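Local coordinates for secreted protein (Streptomyces lividans TK24, PDB 5LXZ) that probably oxidises an alcohol or aldehyde substrate at a copper centre paired with a tyrosyl radical, as do other copper radical oxidases of family AA5, at residues Asn27-Ala32 with Asp77-Gly82; Gly82-Ala87 with Leu251-Asp256; Asn90-Gly95 with Ala226-Pro231. The protein carries 1 engineered substitution. One frame throughout, in Å; residues are numbered along the deposited sequence.

All three contacts are buried in the interior of the propeller, and the same few strands recur in them. Strand 81-85 takes part in contacts 1 and 2, which share Gly82; strand 91-102, its antiparallel neighbour, enters contact 3. Contact 1 lies closest to copper, and there a histidine and an isoleucine meet a beta turn that carries a phenylalanine. In contact 2 neighbouring blades pass without a direct hydrogen bond, an aliphatic side chain touching backbone, with waters and a crystallisation diol between them, and the ends of its segments reach the surface. Contact 3, within one blade, is an antiparallel ladder with apolar layers and a polar Asn90-Glu228 edge. His30 and His83 join contacts 1 and 2.

Contact 1. Residues Asn27-Ala32 with Asp77-Gly82; sequences NTIHAA and DLFCTG
His30 reaches across to the 77-82 turn with the far edge of its imidazole. Cys80 N lies near the ring plane and makes a weak, bent bond to NE2 of His30, 3.3 Å long, with an N-H...N angle of 134°. On one face of the same ring sits Thr81 OG1, 3.4 Å from His30 CE1, while Thr81 O comes within 3.2 Å of that carbon. Beside this polar cluster Ile29 makes the apolar half of the contact, its CD1 meeting Phe79 CD1 at 3.5 Å as the two side chains cross at a slant.

A second shell holds these groups. Thr81 OG1 gives its proton to Leu78 O at 2.7 Å, tying together the ends of a type II beta turn from Leu78 to Thr81. Within this turn Cys80 has a positive phi of 79°. Across the contact, Ile29 and His30 both face Val42 in a classic beta bulge, and ND1 of His30 is hydrogen-bonded to NE2 of His83. Chi1 of Phe79 (163°) sets CG opposite the backbone N and brings the side chain within about 4 Å (nearest atoms) of a bound copper, where it also meets His461, a copper ligand. In the conformer given, one of two, Cys80 lies against the ligand Tyr248; though tentative, this neighbourhood is consistent with the cysteine-tyrosine site of galactose oxidase-type copper radical enzymes.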
loop_
_atom_site.group_PDB
_atom_site.type_symbol
_atom_site.label_atom_id
_atom_site.label_comp_id
_atom_site.label_asym_id
_atom_site.label_seq_id
_atom_site.Cartn_x
_atom_site.Cartn_y
_atom_site.Cartn_z
ATOM N N ASN A 27 9.179 -2.998 14.334
ATOM C CA ASN A 27 8.092 -2.164 13.830
ATOM C C ASN A 27 7.677 -2.668 12.445
ATOM O O ASN A 27 8.134 -2.135 11.446
ATOM C CB ASN A 27 8.503 -0.710 13.744
ATOM C CG ASN A 27 8.880 -0.107 15.093
ATOM O OD1 ASN A 27 8.686 -0.715 16.147
ATOM N ND2 ASN A 27 9.378 1.106 15.045
ATOM N N THR A 28 6.839 -3.691 12.413
ATOM C CA THR A 28 6.432 -4.256 11.130
ATOM C C THR A 28 5.570 -3.265 10.358
ATOM O O THR A 28 4.503 -2.852 10.813
ATOM C CB THR A 28 5.636 -5.569 11.315
ATOM O OG1 THR A 28 6.429 -6.480 12.077
ATOM C CG2 THR A 28 5.286 -6.185 9.962
ATOM N N ILE A 29 6.001 -2.948 9.155
ATOM C CA ILE A 29 5.306 -2.000 8.272
ATOM C C ILE A 29 4.818 -2.679 6.973
ATOM O O ILE A 29 3.883 -2.188 6.346
ATOM C CB ILE A 29 6.186 -0.776 7.976
ATOM C CG1 ILE A 29 6.423 -0.032 9.311
ATOM C CG2 ILE A 29 5.582 0.159 6.952
ATOM C CD1 ILE A 29 7.505 1.004 9.227
ATOM N N HIS A 30 5.376 -3.826 6.606
ATOM C CA HIS A 30 4.951 -4.598 5.463
ATOM C C HIS A 30 4.826 -6.019 5.920
ATOM O O HIS A 30 5.686 -6.506 6.682
ATOM C CB HIS A 30 6.054 -4.591 4.394
ATOM C CG HIS A 30 6.527 -3.242 3.983
ATOM N ND1 HIS A 30 6.224 -2.676 2.762
ATOM C CD2 HIS A 30 7.278 -2.326 4.630
ATOM C CE1 HIS A 30 6.777 -1.477 2.675
ATOM N NE2 HIS A 30 7.389 -1.228 3.808
ATOM N N ALA A 31 3.865 -6.746 5.386
ATOM C CA ALA A 31 3.846 -8.175 5.574
ATOM C C ALA A 31 3.328 -8.870 4.346
ATOM O O ALA A 31 2.530 -8.299 3.580
ATOM C CB ALA A 31 3.049 -8.562 6.789
ATOM N N ALA A 32 3.791 -10.085 4.149
ATOM C CA ALA A 32 3.344 -10.886 3.028
ATOM C C ALA A 32 3.246 -12.338 3.448
ATOM O O ALA A 32 4.167 -12.858 4.062
ATOM C CB ALA A 32 4.297 -10.753 1.859
ATOM N N ASP A 77 17.370 -0.669 3.655
ATOM C CA ASP A 77 16.218 -0.154 4.384
ATOM C C ASP A 77 14.942 -0.366 3.563
ATOM O O ASP A 77 14.506 0.541 2.855
ATOM C CB ASP A 77 16.351 1.307 4.784
ATOM C CG ASP A 77 15.449 1.650 5.932
ATOM O OD1 ASP A 77 14.585 0.801 6.238
ATOM O OD2 ASP A 77 15.600 2.726 6.560
ATOM N N LEU A 78 14.349 -1.536 3.763
ATOM C CA LEU A 78 13.167 -1.985 2.993
ATOM C C LEU A 78 11.854 -1.449 3.497
ATOM O O LEU A 78 10.806 -1.781 2.973
ATOM C CB LEU A 78 13.130 -3.486 2.930
ATOM C CG LEU A 78 14.361 -4.080 2.292
ATOM C CD1 LEU A 78 14.184 -5.585 2.234
ATOM C CD2 LEU A 78 14.695 -3.465 0.938
ATOM N N PHE A 79 11.906 -0.577 4.476
ATOM C CA PHE A 79 10.793 0.256 4.835
ATOM C C PHE A 79 10.527 1.115 3.582
ATOM O O PHE A 79 11.449 1.546 2.954
ATOM C CB PHE A 79 11.284 1.060 6.089
ATOM C CG PHE A 79 10.494 2.267 6.443
ATOM C CD1 PHE A 79 9.118 2.274 6.410
ATOM C CD2 PHE A 79 11.169 3.430 6.867
ATOM C CE1 PHE A 79 8.413 3.402 6.775
ATOM C CE2 PHE A 79 10.481 4.556 7.195
ATOM C CZ PHE A 79 9.092 4.546 7.164
ATOM N N CYS A 80 9.302 1.386 3.219
ATOM C CA CYS A 80 9.079 2.267 2.019
ATOM C C CYS A 80 9.234 1.561 0.676
ATOM O O CYS A 80 9.347 2.219 -0.350
ATOM C CB CYS A 80 10.002 3.538 1.925
ATOM S SG CYS A 80 10.207 4.658 3.335
ATOM N N THR A 81 9.283 0.236 0.672
ATOM C CA THR A 81 9.342 -0.494 -0.586
ATOM C C THR A 81 7.986 -0.802 -1.149
ATOM O O THR A 81 6.978 -0.691 -0.467
ATOM C CB THR A 81 9.986 -1.878 -0.348
ATOM O OG1 THR A 81 9.366 -2.504 0.796
ATOM C CG2 THR A 81 11.413 -1.749 -0.160
ATOM N N GLY A 82 7.954 -1.205 -2.429
ATOM C CA GLY A 82 6.805 -1.823 -3.042
ATOM C C GLY A 82 7.118 -3.289 -3.253
ATOM O O GLY A 82 8.281 -3.689 -3.230
#

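Contact 2. Residues Gly82-Ala87 with Leu251-Asp256; sequences GHTQLA and LTTLGD. With EDO (1,2-ethanediol), chain P; EDO (1,2-ethanediol), chain N.
Leu251 packs against the bare backbone of Gly82 where the leading strands of two propeller blades, 81-85 and 250-253, run side by side at 23° without a direct hydrogen bond. From the backbone outward, Leu251 CB lies 3.9 Å from His83 N. Beyond CG the branches part: CD1 rests against the alpha carbon and carbonyl carbon of Gly82, which has no side chain to hold it off, and CD2 comes to 3.7 Å from Gly82 O. With CG opposite the carbonyl carbon and beside the backbone N (chi1 -90°), the fork lies over the glycine.

At the backbone end, a 1,2-ethanediol, probably from the crystallisation liquor, lies between the two backbones. Its O2 accepts from Leu251 N at 2.9 Å and from His83 N at 3.2 Å, and its O1 hovers over one face of the His83 ring, whose NE2 is bonded to His30. Farther along, waters do the bridging. One donates to Thr84 OG1, which is also hydrogen-bonded to Asp553, and accepts from Thr253 N at 2.8 Å. The other donates to Gln85 O and, 2.7 Å away, is hydrogen-bonded to Thr253 OG1.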
loop_
_atom_site.group_PDB
_atom_site.type_symbol
_atom_site.label_atom_id
_atom_site.label_comp_id
_atom_site.label_asym_id
_atom_site.label_seq_id
_atom_site.Cartn_x
_atom_site.Cartn_y
_atom_site.Cartn_z
ATOM N N GLY A 82 7.954 -1.205 -2.429
ATOM C CA GLY A 82 6.805 -1.823 -3.042
ATOM C C GLY A 82 7.118 -3.289 -3.253
ATOM O O GLY A 82 8.281 -3.689 -3.230
ATOM N N HIS A 83 6.101 -4.116 -3.469
ATOM C CA HIS A 83 6.331 -5.550 -3.472
ATOM C C HIS A 83 5.156 -6.298 -4.031
ATOM O O HIS A 83 3.997 -5.921 -3.771
ATOM C CB HIS A 83 6.684 -6.090 -2.111
ATOM C CG HIS A 83 5.904 -5.489 -1.011
ATOM N ND1 HIS A 83 4.531 -5.451 -0.995
ATOM C CD2 HIS A 83 6.311 -4.836 0.092
ATOM C CE1 HIS A 83 4.125 -4.857 0.110
ATOM N NE2 HIS A 83 5.182 -4.455 0.771
ATOM N N THR A 84 5.432 -7.362 -4.780
ATOM C CA THR A 84 4.395 -8.237 -5.262
ATOM C C THR A 84 5.001 -9.629 -5.502
ATOM O O THR A 84 6.214 -9.782 -5.689
ATOM C CB THR A 84 3.678 -7.634 -6.475
ATOM O OG1 THR A 84 2.372 -8.238 -6.624
ATOM C CG2 THR A 84 4.499 -7.785 -7.717
ATOM N N GLN A 85 4.157 -10.646 -5.454
ATOM C CA GLN A 85 4.569 -12.013 -5.741
ATOM C C GLN A 85 4.843 -12.233 -7.204
ATOM O O GLN A 85 4.034 -11.895 -8.054
ATOM C CB GLN A 85 3.464 -12.979 -5.295
ATOM C CG GLN A 85 3.958 -14.429 -5.332
ATOM C CD GLN A 85 2.904 -15.522 -5.376
ATOM O OE1 GLN A 85 3.214 -16.666 -5.780
ATOM N NE2 GLN A 85 1.711 -15.254 -4.906
ATOM N N LEU A 86 5.979 -12.828 -7.495
ATOM C CA LEU A 86 6.331 -13.274 -8.832
ATOM C C LEU A 86 5.740 -14.656 -9.101
ATOM O O LEU A 86 5.267 -15.344 -8.216
ATOM C CB LEU A 86 7.846 -13.335 -8.949
ATOM C CG LEU A 86 8.550 -12.004 -8.762
ATOM C CD1 LEU A 86 10.030 -12.241 -8.890
ATOM C CD2 LEU A 86 8.077 -10.922 -9.707
ATOM N N ALA A 87 5.763 -15.039 -10.367
ATOM C CA ALA A 87 5.217 -16.359 -10.750
ATOM C C ALA A 87 5.850 -17.535 -10.046
ATOM O O ALA A 87 5.191 -18.561 -9.785
ATOM C CB ALA A 87 5.309 -16.553 -12.259
ATOM N N LEU A 251 4.350 -1.771 -7.002
ATOM C CA LEU A 251 4.728 -2.820 -7.942
ATOM C C LEU A 251 3.500 -3.641 -8.243
ATOM O O LEU A 251 2.842 -4.101 -7.302
ATOM C CB LEU A 251 5.786 -3.708 -7.312
ATOM C CG LEU A 251 7.244 -3.293 -7.544
ATOM C CD1 LEU A 251 7.582 -1.917 -7.139
ATOM C CD2 LEU A 251 8.141 -4.321 -6.828
ATOM N N THR A 252 3.159 -3.812 -9.492
ATOM C CA THR A 252 1.940 -4.538 -9.851
ATOM C C THR A 252 2.170 -5.387 -11.095
ATOM O O THR A 252 2.864 -4.983 -12.011
ATOM C CB THR A 252 0.755 -3.539 -9.991
ATOM O OG1 THR A 252 -0.480 -4.258 -9.955
ATOM C CG2 THR A 252 0.836 -2.686 -11.189
ATOM N N THR A 253 1.609 -6.582 -11.098
ATOM C CA THR A 253 1.818 -7.515 -12.224
ATOM C C THR A 253 0.987 -7.167 -13.431
ATOM O O THR A 253 -0.214 -6.878 -13.303
ATOM C CB THR A 253 1.406 -8.895 -11.758
ATOM O OG1 THR A 253 2.195 -9.238 -10.599
ATOM C CG2 THR A 253 1.585 -9.926 -12.858
ATOM N N LEU A 254 1.622 -7.185 -14.587
ATOM C CA LEU A 254 0.949 -6.941 -15.857
ATOM C C LEU A 254 0.479 -8.266 -16.499
ATOM O O LEU A 254 0.750 -9.354 -16.013
ATOM C CB LEU A 254 1.892 -6.185 -16.795
ATOM C CG LEU A 254 2.359 -4.814 -16.297
ATOM C CD1 LEU A 254 3.347 -4.218 -17.301
ATOM C CD2 LEU A 254 1.196 -3.853 -16.118
ATOM N N GLY A 255 -0.243 -8.151 -17.601
ATOM C CA GLY A 255 -0.774 -9.349 -18.247
ATOM C C GLY A 255 0.295 -10.280 -18.787
ATOM O O GLY A 255 0.042 -11.491 -18.855
ATOM N N ASP A 256 1.464 -9.754 -19.122
ATOM C CA ASP A 256 2.586 -10.578 -19.560
ATOM C C ASP A 256 3.420 -11.170 -18.413
ATOM O O ASP A 256 4.435 -11.823 -18.666
ATOM C CB ASP A 256 3.474 -9.819 -20.556
ATOM C CG ASP A 256 4.075 -8.562 -19.987
ATOM O OD1 ASP A 256 3.983 -8.310 -18.785
ATOM O OD2 ASP A 256 4.654 -7.757 -20.775
HETATM C C1 EDO P . 2.806 -1.655 -2.668
HETATM O O1 EDO P . 3.656 -2.630 -2.041
HETATM C C2 EDO P . 2.238 -2.229 -3.917
HETATM O O2 EDO P . 3.367 -2.863 -4.529
HETATM C C1 EDO N . -0.740 -5.607 -20.407
HETATM O O1 EDO N . -1.094 -5.837 -19.027
HETATM C C2 EDO N . 0.749 -5.769 -20.681
HETATM O O2 EDO N . 1.202 -7.049 -20.282
HETATM O O HOH W 1 0.817 -7.845 -8.690
HETATM O O HOH W 2 3.587 -11.574 -10.650
#

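Contact 3. Residues Asn90-Gly95 with Ala226-Pro231; sequences NLLIAG and AFEFDP
Ile93 and Phe227 form part of the apolar centre of this antiparallel pair, the CG2 methyl of Ile93 lying 3.9 Å from Phe227 CB while the two side chains pass at a slant. Chi1 of Ile93 (-176°) sends CG1 away from the backbone N and turns CG2 to the partner strand. Leu91 and Phe229 continue the same face, meeting through their CB atoms. On the reverse face Ala94 CB and Ala226 CB touch at 3.9 Å, and Leu92 turns CD1 towards Phe227 O and the aliphatic CG of Glu228.

The backbone between these layers is a regular ladder. Leu91-Phe229 and Ile93-Phe227 are the hydrogen-bonded pairs, each closed in both directions; the Phe229 N to Leu91 O bond is short at 2.7 Å. Leu92-Glu228 and Ala94-Ala226 are the non-hydrogen-bonded pairs, where alpha-carbon C-H groups lean on carbonyl oxygens, as Glu228 CA does on Leu91 O.

Past Leu91 the ladder gives way to a polar edge. Asn90 ND2 donates to Glu228 OE1 at 2.9 Å, in the amide plane and nearly straight (165°), although amide and carboxylate are turned 64° apart. The other carboxylate oxygen, OE2, goes to Tyr279 OH, so two partners fix the rotation of the buried group. Asn90 ND2 also donates to a water that in turn donates a hydrogen bond to Asp230 OD2; Asp230 OD1 accepts from the backbone N of Val232 and Ala233. Asn90 OD1 sits 3.3 Å from Pro231 CD.

Strand 91-102 thus lies between 81-85 and 226-230, and 226-230 in turn pairs with 235-238, giving a four-stranded propeller blade. Phe229 meets Tyr236 of strand 235-238 edge-to-face, and Trp286 of strand 285-288, in the adjoining blade, packs on Leu92, Ala94 and Ala226.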
loop_
_atom_site.group_PDB
_atom_site.type_symbol
_atom_site.label_atom_id
_atom_site.label_comp_id
_atom_site.label_asym_id
_atom_site.label_seq_id
_atom_site.Cartn_x
_atom_site.Cartn_y
_atom_site.Cartn_z
ATOM N N ASN A 90 8.490 -16.114 -5.366
ATOM C CA ASN A 90 9.358 -15.146 -4.712
ATOM C C ASN A 90 8.630 -13.815 -4.628
ATOM O O ASN A 90 7.747 -13.527 -5.415
ATOM C CB ASN A 90 10.648 -14.933 -5.469
ATOM C CG ASN A 90 11.594 -16.122 -5.399
ATOM O OD1 ASN A 90 11.344 -17.122 -4.749
ATOM N ND2 ASN A 90 12.711 -15.977 -6.082
ATOM N N LEU A 91 8.965 -13.012 -3.638
ATOM C CA LEU A 91 8.387 -11.693 -3.487
ATOM C C LEU A 91 9.390 -10.703 -4.060
ATOM O O LEU A 91 10.499 -10.600 -3.539
ATOM C CB LEU A 91 8.130 -11.368 -2.014
ATOM C CG LEU A 91 7.330 -10.097 -1.757
ATOM C CD1 LEU A 91 5.839 -10.270 -2.087
ATOM C CD2 LEU A 91 7.461 -9.656 -0.296
ATOM N N LEU A 92 9.022 -9.995 -5.122
ATOM C CA LEU A 92 9.857 -8.930 -5.633
ATOM C C LEU A 92 9.642 -7.761 -4.681
ATOM O O LEU A 92 8.504 -7.402 -4.423
ATOM C CB LEU A 92 9.505 -8.492 -7.034
ATOM C CG LEU A 92 10.325 -7.357 -7.622
ATOM C CD1 LEU A 92 11.793 -7.731 -7.822
ATOM C CD2 LEU A 92 9.726 -6.966 -8.966
ATOM N N ILE A 93 10.720 -7.178 -4.171
ATOM C CA ILE A 93 10.607 -6.048 -3.240
ATOM C C ILE A 93 11.599 -4.967 -3.724
ATOM O O ILE A 93 12.750 -5.282 -3.986
ATOM C CB ILE A 93 10.741 -6.547 -1.779
ATOM C CG1 ILE A 93 10.536 -5.389 -0.792
ATOM C CG2 ILE A 93 12.056 -7.230 -1.551
ATOM C CD1 ILE A 93 10.249 -5.882 0.616
ATOM N N ALA A 94 11.164 -3.741 -3.937
ATOM C CA ALA A 94 11.987 -2.735 -4.585
ATOM C C ALA A 94 11.726 -1.387 -4.000
ATOM O O ALA A 94 10.598 -1.065 -3.617
ATOM C CB ALA A 94 11.759 -2.723 -6.062
ATOM N N GLY A 95 12.759 -0.581 -4.037
ATOM C CA GLY A 95 12.732 0.718 -3.469
ATOM C C GLY A 95 13.149 0.740 -2.020
ATOM O O GLY A 95 13.880 -0.129 -1.545
ATOM N N ALA A 226 16.649 -3.407 -5.356
ATOM C CA ALA A 226 15.641 -4.421 -5.562
ATOM C C ALA A 226 16.121 -5.800 -5.208
ATOM O O ALA A 226 17.307 -6.157 -5.455
ATOM C CB ALA A 226 15.154 -4.399 -6.981
ATOM N N PHE A 227 15.212 -6.620 -4.687
ATOM C CA PHE A 227 15.550 -7.973 -4.281
ATOM C C PHE A 227 14.388 -8.891 -4.633
ATOM O O PHE A 227 13.260 -8.441 -4.768
ATOM C CB PHE A 227 15.719 -8.045 -2.752
ATOM C CG PHE A 227 16.769 -7.137 -2.208
ATOM C CD1 PHE A 227 16.497 -5.809 -1.936
ATOM C CD2 PHE A 227 18.080 -7.595 -2.086
ATOM C CE1 PHE A 227 17.488 -4.956 -1.472
ATOM C CE2 PHE A 227 19.075 -6.722 -1.654
ATOM C CZ PHE A 227 18.777 -5.433 -1.335
ATOM N N GLU A 228 14.659 -10.175 -4.754
ATOM C CA GLU A 228 13.623 -11.171 -4.688
ATOM C C GLU A 228 13.742 -11.869 -3.347
ATOM O O GLU A 228 14.805 -12.370 -3.020
ATOM C CB GLU A 228 13.710 -12.150 -5.821
ATOM C CG GLU A 228 13.388 -11.561 -7.188
ATOM C CD GLU A 228 13.381 -12.601 -8.299
ATOM O OE1 GLU A 228 13.331 -13.828 -7.991
ATOM O OE2 GLU A 228 13.402 -12.230 -9.491
ATOM N N PHE A 229 12.686 -11.907 -2.545
ATOM C CA PHE A 229 12.738 -12.684 -1.320
ATOM C C PHE A 229 12.341 -14.103 -1.692
ATOM O O PHE A 229 11.239 -14.332 -2.207
ATOM C CB PHE A 229 11.790 -12.166 -0.237
ATOM C CG PHE A 229 11.951 -12.908 1.043
ATOM C CD1 PHE A 229 13.028 -12.576 1.888
ATOM C CD2 PHE A 229 11.153 -14.014 1.376
ATOM C CE1 PHE A 229 13.240 -13.267 3.068
ATOM C CE2 PHE A 229 11.408 -14.711 2.567
ATOM C CZ PHE A 229 12.430 -14.324 3.401
ATOM N N ASP A 230 13.231 -15.053 -1.423
ATOM C CA ASP A 230 13.006 -16.454 -1.724
ATOM C C ASP A 230 12.450 -17.122 -0.460
ATOM O O ASP A 230 13.159 -17.218 0.552
ATOM C CB ASP A 230 14.352 -17.059 -2.165
ATOM C CG ASP A 230 14.279 -18.535 -2.458
ATOM O OD1 ASP A 230 13.428 -19.238 -1.917
ATOM O OD2 ASP A 230 15.149 -18.984 -3.243
ATOM N N PRO A 231 11.183 -17.553 -0.486
ATOM C CA PRO A 231 10.566 -18.107 0.705
ATOM C C PRO A 231 11.111 -19.475 1.123
ATOM O O PRO A 231 10.994 -19.817 2.292
ATOM C CB PRO A 231 9.108 -18.189 0.359
ATOM C CG PRO A 231 9.028 -18.161 -1.096
ATOM C CD PRO A 231 10.273 -17.547 -1.653
HETATM O O HOH W 3 14.880 -18.067 -5.929
#